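Local structure of BB_2cx5_001 (Thermus thermophilus, 3RI0) at residues R69-L72 with G73-A76; R137-P140 with K141-L144; E85-K88 with W89-A92. The protein displays a grafted linear HIV epitope on a computationally redesigned scaffold derived from an aminoacyl-tRNA editing domain, intended for immunogen design. The protein carries 6 engineered substitutions. All coordinates share one frame; numbering follows the deposited sequence.

Contact 1: residues R69-L72 with G73-A76. Engineered in segment 73-76: Ala76 (natural residue Thr).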
ATOM      1  N   ARG A  69     -10.282  -1.471  -8.474  1.00 28.28           N
ATOM      2  CA  ARG A  69      -9.285  -2.375  -9.008  1.00 31.59           C
ATOM      3  C   ARG A  69      -8.489  -1.538 -10.015  1.00 30.70           C
ATOM      4  O   ARG A  69      -9.046  -0.717 -10.750  1.00 29.16           O
ATOM      5  CB  ARG A  69      -9.925  -3.640  -9.614  1.00 35.33           C
ATOM      6  CG  ARG A  69     -11.011  -3.441 -10.654  1.00 39.17           C
ATOM      7  CD  ARG A  69     -12.202  -4.423 -10.472  1.00 43.67           C
ATOM      8  NE  ARG A  69     -11.955  -5.552  -9.565  1.00 46.88           N
ATOM      9  CZ  ARG A  69     -12.835  -6.529  -9.332  1.00 48.50           C
ATOM     10  NH1 ARG A  69     -14.016  -6.524  -9.936  1.00 48.82           N
ATOM     11  NH2 ARG A  69     -12.541  -7.502  -8.479  1.00 49.69           N
ATOM     12  N   LEU A  70      -7.173  -1.713  -9.990  1.00 30.34           N
ATOM     13  CA  LEU A  70      -6.266  -0.962 -10.843  1.00 29.83           C
ATOM     14  C   LEU A  70      -6.466  -1.106 -12.348  1.00 29.05           C
ATOM     15  O   LEU A  70      -6.458  -2.213 -12.883  1.00 27.76           O
ATOM     16  CB  LEU A  70      -4.823  -1.333 -10.514  1.00 30.36           C
ATOM     17  CG  LEU A  70      -3.780  -0.575 -11.337  1.00 29.75           C
ATOM     18  CD1 LEU A  70      -3.827   0.918 -10.991  1.00 28.33           C
ATOM     19  CD2 LEU A  70      -2.405  -1.141 -11.053  1.00 30.34           C
ATOM     20  N   ASP A  71      -6.635   0.022 -13.027  1.00 28.81           N
ATOM     21  CA  ASP A  71      -6.788   0.004 -14.472  1.00 28.54           C
ATOM     22  C   ASP A  71      -5.365   0.026 -15.016  1.00 28.74           C
ATOM     23  O   ASP A  71      -4.718   1.073 -15.038  1.00 27.18           O
ATOM     24  CB  ASP A  71      -7.540   1.240 -14.960  1.00 28.06           C
ATOM     25  CG  ASP A  71      -7.793   1.210 -16.460  1.00 29.13           C
ATOM     26  OD1 ASP A  71      -6.875   0.796 -17.196  1.00 26.14           O
ATOM     27  OD2 ASP A  71      -8.902   1.606 -16.896  1.00 29.01           O
ATOM     28  N   LEU A  72      -4.868  -1.134 -15.427  1.00 30.21           N
ATOM     29  CA  LEU A  72      -3.511  -1.229 -15.953  1.00 31.19           C
ATOM     30  C   LEU A  72      -3.295  -0.368 -17.192  1.00 31.46           C
ATOM     31  O   LEU A  72      -2.156  -0.040 -17.536  1.00 30.72           O
ATOM     32  CB  LEU A  72      -3.164  -2.686 -16.258  1.00 32.76           C
ATOM     33  CG  LEU A  72      -2.932  -3.538 -15.012  1.00 32.82           C
ATOM     34  CD1 LEU A  72      -2.734  -4.981 -15.420  1.00 34.05           C
ATOM     35  CD2 LEU A  72      -1.724  -3.013 -14.252  1.00 31.50           C
ATOM     36  N   GLY A  73      -4.386  -0.002 -17.857  1.00 30.84           N
ATOM     37  CA  GLY A  73      -4.274   0.836 -19.036  1.00 30.29           C
ATOM     38  C   GLY A  73      -3.792   2.222 -18.656  1.00 31.10           C
ATOM     39  O   GLY A  73      -2.839   2.735 -19.242  1.00 31.70           O
ATOM     40  N   LYS A  74      -4.442   2.824 -17.659  1.00 30.57           N
ATOM     41  CA  LYS A  74      -4.085   4.164 -17.193  1.00 29.86           C
ATOM     42  C   LYS A  74      -2.728   4.147 -16.497  1.00 29.60           C
ATOM     43  O   LYS A  74      -1.929   5.074 -16.627  1.00 29.27           O
ATOM     44  CB  LYS A  74      -5.123   4.681 -16.203  1.00 30.50           C
ATOM     45  CG  LYS A  74      -6.570   4.516 -16.627  1.00 30.90           C
ATOM     46  CD  LYS A  74      -7.484   5.024 -15.528  1.00 30.99           C
ATOM     47  CE  LYS A  74      -8.950   5.003 -15.939  1.00 31.82           C
ATOM     48  NZ  LYS A  74      -9.785   5.783 -14.971  1.00 29.98           N
ATOM     49  N   ALA A  75      -2.480   3.086 -15.741  1.00 30.09           N
ATOM     50  CA  ALA A  75      -1.226   2.949 -15.018  1.00 29.69           C
ATOM     51  C   ALA A  75      -0.042   2.969 -15.980  1.00 29.79           C
ATOM     52  O   ALA A  75       1.000   3.542 -15.672  1.00 29.95           O
ATOM     53  CB  ALA A  75      -1.231   1.657 -14.212  1.00 30.35           C
ATOM     54  N   ALA A  76      -0.213   2.360 -17.152  1.00 30.06           N
ATOM     55  CA  ALA A  76       0.840   2.282 -18.165  1.00 31.37           C
ATOM     56  C   ALA A  76       1.073   3.568 -18.966  1.00 32.52           C
ATOM     57  O   ALA A  76       2.216   3.930 -19.236  1.00 33.37           O
ATOM     58  CB  ALA A  76       0.555   1.123 -19.124  1.00 29.27           C
TER
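Lys74 lays its aliphatic chain across the carboxylate arm of Asp71, the residue that caps the start of helix 72-79, and the two side chains cross at about a right angle. At its root, Lys74 CB sits 3.8 Å from Asp71 O. The next carbon, Lys74 CG, lies 3.5 Å from Asp71 CG. Lys74 CD then passes Asp71 CB at 3.8 Å, and Lys74 CE comes to 3.5 Å from Asp71 OD2. The ammonium goes past this oxygen rather than pairing with it: NZ forms a salt bridge with Asp153 and a hydrogen bond to the carbonyl of Lys155. Extended beyond CG, the lysine has the length to get there.

The other carboxylate oxygen does the capping. Asp71 CG stands opposite the backbone N about chi1 (-176°), which turns OD1 to the first turn. OD1 accepts from Lys74 N at 3.2 Å, the donor lying 61° above the carboxylate plane, and takes a weak, bent bond from Gly73 N. The main chain carries the helix onward through Ala75 N to Asp71 O (3.1 Å) and Ala76 N to Leu72 O; Ala76 is an engineered residue. Leu70 CD1 adds apolar packing against Ala75 CB at 4.2 Å.

In the fold, this surface turn leads from strand 59-65 into helix 72-79. Leu70 and Leu72 rest on Tyr53 of strand 47-54, while backbone bonds between Arg69 and Glu156 and between Asp71 and Leu154 tie the loop to the chain's C-terminal end, just beyond strand 150-152.

Contact 2: residues R137-P140 with K141-L144; sequences RATP and KELL
Pro140 O receives the shortest sound bond of this turn, from Leu144 N at 2.9 Å, with the donor tilted 23° from the carbonyl plane. Leu144 CG is 3.4 Å from the same oxygen, Pro140 O. One residue earlier, Leu143 N meets Thr139 O at 3.0 Å, nearly in line with the C=O bond, and helix 140-147 is under way.

Ahead of these bonds sits a capping box between Thr139 and Glu142. The threonine hydroxyl occupies the cramped site between its own backbone N and carbonyl carbon (chi1 64°), and from there OG1 accepts from Glu142 N in a long, weak bond of 3.3 Å. The extended glutamate chain, its CG beside its own backbone N, reaches back to the cap residue: Thr139 N gives a straight 3.1 Å bond to Glu142 OE1, on the lone pair facing away from OE2. Between the two bonds, Glu142 CG packs 3.4 Å from Thr139 OG1, and OE1 also lies 3.8 Å from Ala138 CB.

Glu142 OE2 shares a hydrogen bond with His20 NE2, so the carboxylate has a partner on each oxygen, which should fix its rotation. Two backbone N-H groups at the strand-to-helix junction are thereby satisfied by side chains, and a negative group near the positive end of the helix dipole would probably be favoured as the anion.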
ATOM      1  N   ARG A 137      -3.108   3.464  10.553  1.00 14.93           N
ATOM      2  CA  ARG A 137      -3.873   4.508   9.901  1.00 17.13           C
ATOM      3  C   ARG A 137      -3.060   5.767   9.713  1.00 17.71           C
ATOM      4  O   ARG A 137      -2.070   6.003  10.418  1.00 18.98           O
ATOM      5  CB  ARG A 137      -5.130   4.838  10.694  1.00 18.43           C
ATOM      6  CG  ARG A 137      -4.889   5.589  11.971  1.00 21.39           C
ATOM      7  CD  ARG A 137      -6.190   6.151  12.527  1.00 26.19           C
ATOM      8  NE  ARG A 137      -6.562   7.448  11.966  1.00 26.98           N
ATOM      9  CZ  ARG A 137      -5.803   8.540  12.035  1.00 28.47           C
ATOM     10  NH1 ARG A 137      -4.619   8.492  12.637  1.00 29.87           N
ATOM     11  NH2 ARG A 137      -6.230   9.688  11.519  1.00 27.42           N
ATOM     12  N   ALA A 138      -3.487   6.578   8.758  1.00 16.53           N
ATOM     13  CA  ALA A 138      -2.822   7.832   8.468  1.00 17.36           C
ATOM     14  C   ALA A 138      -3.776   8.632   7.616  1.00 18.30           C
ATOM     15  O   ALA A 138      -4.686   8.065   7.015  1.00 20.25           O
ATOM     16  CB  ALA A 138      -1.526   7.576   7.704  1.00 17.82           C
ATOM     17  N   THR A 139      -3.590   9.945   7.570  1.00 18.36           N
ATOM     18  CA  THR A 139      -4.453  10.764   6.731  1.00 20.57           C
ATOM     19  C   THR A 139      -3.809  10.692   5.352  1.00 20.20           C
ATOM     20  O   THR A 139      -2.624  10.368   5.232  1.00 19.27           O
ATOM     21  CB  THR A 139      -4.493  12.240   7.195  1.00 20.41           C
ATOM     22  OG1 THR A 139      -3.190  12.823   7.047  1.00 22.32           O
ATOM     23  CG2 THR A 139      -4.914  12.334   8.662  1.00 19.20           C
ATOM     24  N   PRO A 140      -4.588  10.945   4.292  1.00 21.08           N
ATOM     25  CA  PRO A 140      -4.046  10.905   2.936  1.00 20.45           C
ATOM     26  C   PRO A 140      -2.830  11.815   2.800  1.00 20.50           C
ATOM     27  O   PRO A 140      -1.879  11.490   2.094  1.00 19.96           O
ATOM     28  CB  PRO A 140      -5.216  11.386   2.097  1.00 20.68           C
ATOM     29  CG  PRO A 140      -6.378  10.780   2.804  1.00 21.81           C
ATOM     30  CD  PRO A 140      -6.057  11.094   4.254  1.00 22.88           C
ATOM     31  N   LYS A 141      -2.859  12.945   3.504  1.00 21.26           N
ATOM     32  CA  LYS A 141      -1.763  13.902   3.446  1.00 21.60           C
ATOM     33  C   LYS A 141      -0.473  13.255   3.928  1.00 20.51           C
ATOM     34  O   LYS A 141       0.584  13.425   3.316  1.00 19.55           O
ATOM     35  CB  LYS A 141      -2.083  15.133   4.304  1.00 23.28           C
ATOM     36  CG  LYS A 141      -1.558  16.437   3.709  1.00 28.00           C
ATOM     37  CD  LYS A 141      -1.701  17.633   4.659  1.00 31.22           C
ATOM     38  CE  LYS A 141      -1.195  18.922   3.995  1.00 32.85           C
ATOM     39  NZ  LYS A 141      -0.989  20.065   4.936  1.00 32.24           N
ATOM     40  N   GLU A 142      -0.561  12.515   5.030  1.00 20.38           N
ATOM     41  CA  GLU A 142       0.602  11.832   5.580  1.00 20.31           C
ATOM     42  C   GLU A 142       1.052  10.741   4.629  1.00 20.83           C
ATOM     43  O   GLU A 142       2.234  10.620   4.333  1.00 23.43           O
ATOM     44  CB  GLU A 142       0.278  11.237   6.950  1.00 22.46           C
ATOM     45  CG  GLU A 142      -0.027  12.287   8.014  1.00 22.99           C
ATOM     46  CD  GLU A 142      -0.373  11.686   9.366  1.00 24.32           C
ATOM     47  OE1 GLU A 142      -1.347  10.906   9.450  1.00 22.21           O
ATOM     48  OE2 GLU A 142       0.334  12.004  10.346  1.00 25.13           O
ATOM     49  N   LEU A 143       0.108   9.950   4.136  1.00 20.52           N
ATOM     50  CA  LEU A 143       0.441   8.875   3.208  1.00 19.73           C
ATOM     51  C   LEU A 143       1.270   9.437   2.054  1.00 20.88           C
ATOM     52  O   LEU A 143       2.272   8.838   1.657  1.00 20.28           O
ATOM     53  CB  LEU A 143      -0.841   8.209   2.679  1.00 18.43           C
ATOM     54  CG  LEU A 143      -0.648   7.010   1.738  1.00 20.50           C
ATOM     55  CD1 LEU A 143       0.159   5.920   2.444  1.00 17.19           C
ATOM     56  CD2 LEU A 143      -1.993   6.469   1.305  1.00 19.70           C
ATOM     57  N   LEU A 144       0.850  10.585   1.522  1.00 19.55           N
ATOM     58  CA  LEU A 144       1.560  11.229   0.421  1.00 21.05           C
ATOM     59  C   LEU A 144       2.943  11.710   0.834  1.00 21.81           C
ATOM     60  O   LEU A 144       3.890  11.622   0.048  1.00 21.39           O
ATOM     61  CB  LEU A 144       0.757  12.425  -0.110  1.00 21.88           C
ATOM     62  CG  LEU A 144      -0.492  12.125  -0.937  1.00 23.68           C
ATOM     63  CD1 LEU A 144      -1.256  13.412  -1.221  1.00 24.05           C
ATOM     64  CD2 LEU A 144      -0.078  11.437  -2.239  1.00 24.00           C
TER

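Contact 3: residues E85-K88 with W89-A92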
ATOM      1  N   GLU A  85       2.761  -8.107 -14.277  1.00 29.54           N
ATOM      2  CA  GLU A  85       2.646  -8.733 -12.993  1.00 28.69           C
ATOM      3  C   GLU A  85       4.005  -9.218 -12.508  1.00 24.85           C
ATOM      4  O   GLU A  85       4.812  -9.706 -13.294  1.00 21.88           O
ATOM      5  CB  GLU A  85       1.680  -9.893 -13.147  1.00 32.52           C
ATOM      6  CG  GLU A  85       1.292 -10.568 -11.876  1.00 38.96           C
ATOM      7  CD  GLU A  85      -0.180 -10.849 -11.861  1.00 42.02           C
ATOM      8  OE1 GLU A  85      -0.678 -11.444 -12.847  1.00 44.23           O
ATOM      9  OE2 GLU A  85      -0.845 -10.465 -10.876  1.00 45.17           O
ATOM     10  N   LEU A  86       4.256  -9.056 -11.217  1.00 21.54           N
ATOM     11  CA  LEU A  86       5.508  -9.499 -10.624  1.00 21.07           C
ATOM     12  C   LEU A  86       5.220 -10.747  -9.807  1.00 20.78           C
ATOM     13  O   LEU A  86       4.208 -10.809  -9.097  1.00 21.89           O
ATOM     14  CB  LEU A  86       6.092  -8.421  -9.713  1.00 18.01           C
ATOM     15  CG  LEU A  86       6.734  -7.208 -10.391  1.00 16.99           C
ATOM     16  CD1 LEU A  86       7.163  -6.223  -9.336  1.00 13.89           C
ATOM     17  CD2 LEU A  86       7.930  -7.648 -11.240  1.00 16.16           C
ATOM     18  N   ASP A  87       6.089 -11.747  -9.897  1.00 20.40           N
ATOM     19  CA  ASP A  87       5.845 -12.946  -9.120  1.00 19.70           C
ATOM     20  C   ASP A  87       6.253 -12.720  -7.670  1.00 18.68           C
ATOM     21  O   ASP A  87       6.796 -11.669  -7.318  1.00 16.42           O
ATOM     22  CB  ASP A  87       6.560 -14.171  -9.728  1.00 20.06           C
ATOM     23  CG  ASP A  87       8.080 -14.117  -9.609  1.00 22.58           C
ATOM     24  OD1 ASP A  87       8.745 -14.666 -10.515  1.00 25.56           O
ATOM     25  OD2 ASP A  87       8.612 -13.569  -8.623  1.00 20.87           O
ATOM     26  N   LYS A  88       5.951 -13.709  -6.841  1.00 18.23           N
ATOM     27  CA  LYS A  88       6.234 -13.686  -5.411  1.00 19.78           C
ATOM     28  C   LYS A  88       7.642 -13.303  -5.003  1.00 18.88           C
ATOM     29  O   LYS A  88       7.844 -12.539  -4.061  1.00 17.60           O
ATOM     30  CB  LYS A  88       5.970 -15.063  -4.823  1.00 21.32           C
ATOM     31  CG  LYS A  88       4.567 -15.280  -4.368  1.00 25.04           C
ATOM     32  CD  LYS A  88       4.471 -16.650  -3.713  1.00 29.05           C
ATOM     33  CE  LYS A  88       4.417 -17.740  -4.771  1.00 29.18           C
ATOM     34  NZ  LYS A  88       5.335 -18.867  -4.438  1.00 30.10           N
ATOM     35  N   TRP A  89       8.612 -13.890  -5.690  1.00 17.29           N
ATOM     36  CA  TRP A  89      10.013 -13.672  -5.395  1.00 19.95           C
ATOM     37  C   TRP A  89      10.440 -12.229  -5.581  1.00 19.73           C
ATOM     38  O   TRP A  89      11.080 -11.644  -4.701  1.00 20.80           O
ATOM     39  CB  TRP A  89      10.844 -14.587  -6.271  1.00 20.32           C
ATOM     40  CG  TRP A  89      10.223 -15.929  -6.362  1.00 24.32           C
ATOM     41  CD1 TRP A  89       9.507 -16.440  -7.411  1.00 25.09           C
ATOM     42  CD2 TRP A  89      10.146 -16.896  -5.312  1.00 24.59           C
ATOM     43  NE1 TRP A  89       8.985 -17.665  -7.068  1.00 25.68           N
ATOM     44  CE2 TRP A  89       9.363 -17.966  -5.786  1.00 25.48           C
ATOM     45  CE3 TRP A  89      10.663 -16.959  -4.014  1.00 25.26           C
ATOM     46  CZ2 TRP A  89       9.081 -19.093  -5.003  1.00 26.82           C
ATOM     47  CZ3 TRP A  89      10.388 -18.073  -3.237  1.00 27.41           C
ATOM     48  CH2 TRP A  89       9.602 -19.128  -3.735  1.00 27.58           C
ATOM     49  N   ALA A  90      10.078 -11.653  -6.718  1.00 19.51           N
ATOM     50  CA  ALA A  90      10.451 -10.276  -7.005  1.00 19.83           C
ATOM     51  C   ALA A  90       9.747  -9.313  -6.047  1.00 18.78           C
ATOM     52  O   ALA A  90      10.333  -8.315  -5.626  1.00 19.14           O
ATOM     53  CB  ALA A  90      10.112  -9.940  -8.451  1.00 19.81           C
ATOM     54  N   VAL A  91       8.497  -9.620  -5.702  1.00 16.36           N
ATOM     55  CA  VAL A  91       7.744  -8.762  -4.802  1.00 14.28           C
ATOM     56  C   VAL A  91       8.468  -8.651  -3.467  1.00 14.32           C
ATOM     57  O   VAL A  91       8.623  -7.551  -2.938  1.00 12.76           O
ATOM     58  CB  VAL A  91       6.305  -9.289  -4.561  1.00 14.87           C
ATOM     59  CG1 VAL A  91       5.607  -8.433  -3.517  1.00 14.11           C
ATOM     60  CG2 VAL A  91       5.513  -9.245  -5.868  1.00 12.36           C
ATOM     61  N   ALA A  92       8.909  -9.791  -2.932  1.00 13.46           N
ATOM     62  CA  ALA A  92       9.632  -9.819  -1.663  1.00 13.23           C
ATOM     63  C   ALA A  92      11.005  -9.167  -1.833  1.00 12.59           C
ATOM     64  O   ALA A  92      11.452  -8.389  -0.987  1.00 10.34           O
ATOM     65  CB  ALA A  92       9.804 -11.269  -1.167  1.00 10.29           C
TER
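Leu86 and Asp87 are extended, Lys88 turns into helical geometry, and the first helical bonds follow at once: Val91 N to Asp87 O at 3.1 Å, then Ala92 N to Lys88 O at 3.2 Å.

Asp87 is the N-cap of helix 88-95. Its CG lies between the backbone N and the carbonyl carbon (chi1 69°), which brings the carboxylate back over the first turn, and OD2 takes Ala90 N at 3.1 Å, nearly in line with the C-O bond. That same oxygen has an indole beside it. Asp87 OD2 is 3.2 Å from Trp89 CD1 and approaches the ring obliquely, while OD1 lies in the ring plane at its edge. Carboxylate and indole are turned 78° against each other. Lys88 runs beside the indole, pointing the same way, and a chain bent at its last two torsions sets NZ 3.8 Å from Trp89 CZ2. Both side chains are exposed and both touch a crystal neighbour, so their poses may partly reflect lattice packing.

The apolar side is Leu86 with Ala90 and Val91. Leu86 CD2 meets Ala90 CB at 4.2 Å, and Leu86 CB meets Val91 CG2 at 4.0 Å. The same valine methyl is pressed close to the carbonyl of Asp87.

Glu85 to Ala90 read ELDKWA, the core sequence of the gp41 epitope of HIV antibody 2F5, consistent with the grafted linear epitope. It lies on the surface, running from strand 84-85, antiparallel to strand 47-54, into helix 88-95, where Val91 O bonds the hydroxyl of Thr95.

In the fold
Along the chain the order is contact 1, contact 3, contact 2, and each marks the N-terminal start of a helix: 72-79, 88-95 and 140-147. All three belong to the aminoacyl-tRNA editing domain, and the strands leading to them, 59-65, 84-85 and 134-138, are part of one mixed beta-sheet. Contacts 1 and 3 are about 18 Å apart between centres, with nearest atoms about 6 Å apart. Contact 2 lies about 22 Å from contact 1 and about 26 Å from contact 3, centre to centre, and contacts 2 and 3 are on opposite sides of the chain's centre. The segment carrying the probable epitope lies at the surface, well away from the partly buried junction at 137-144.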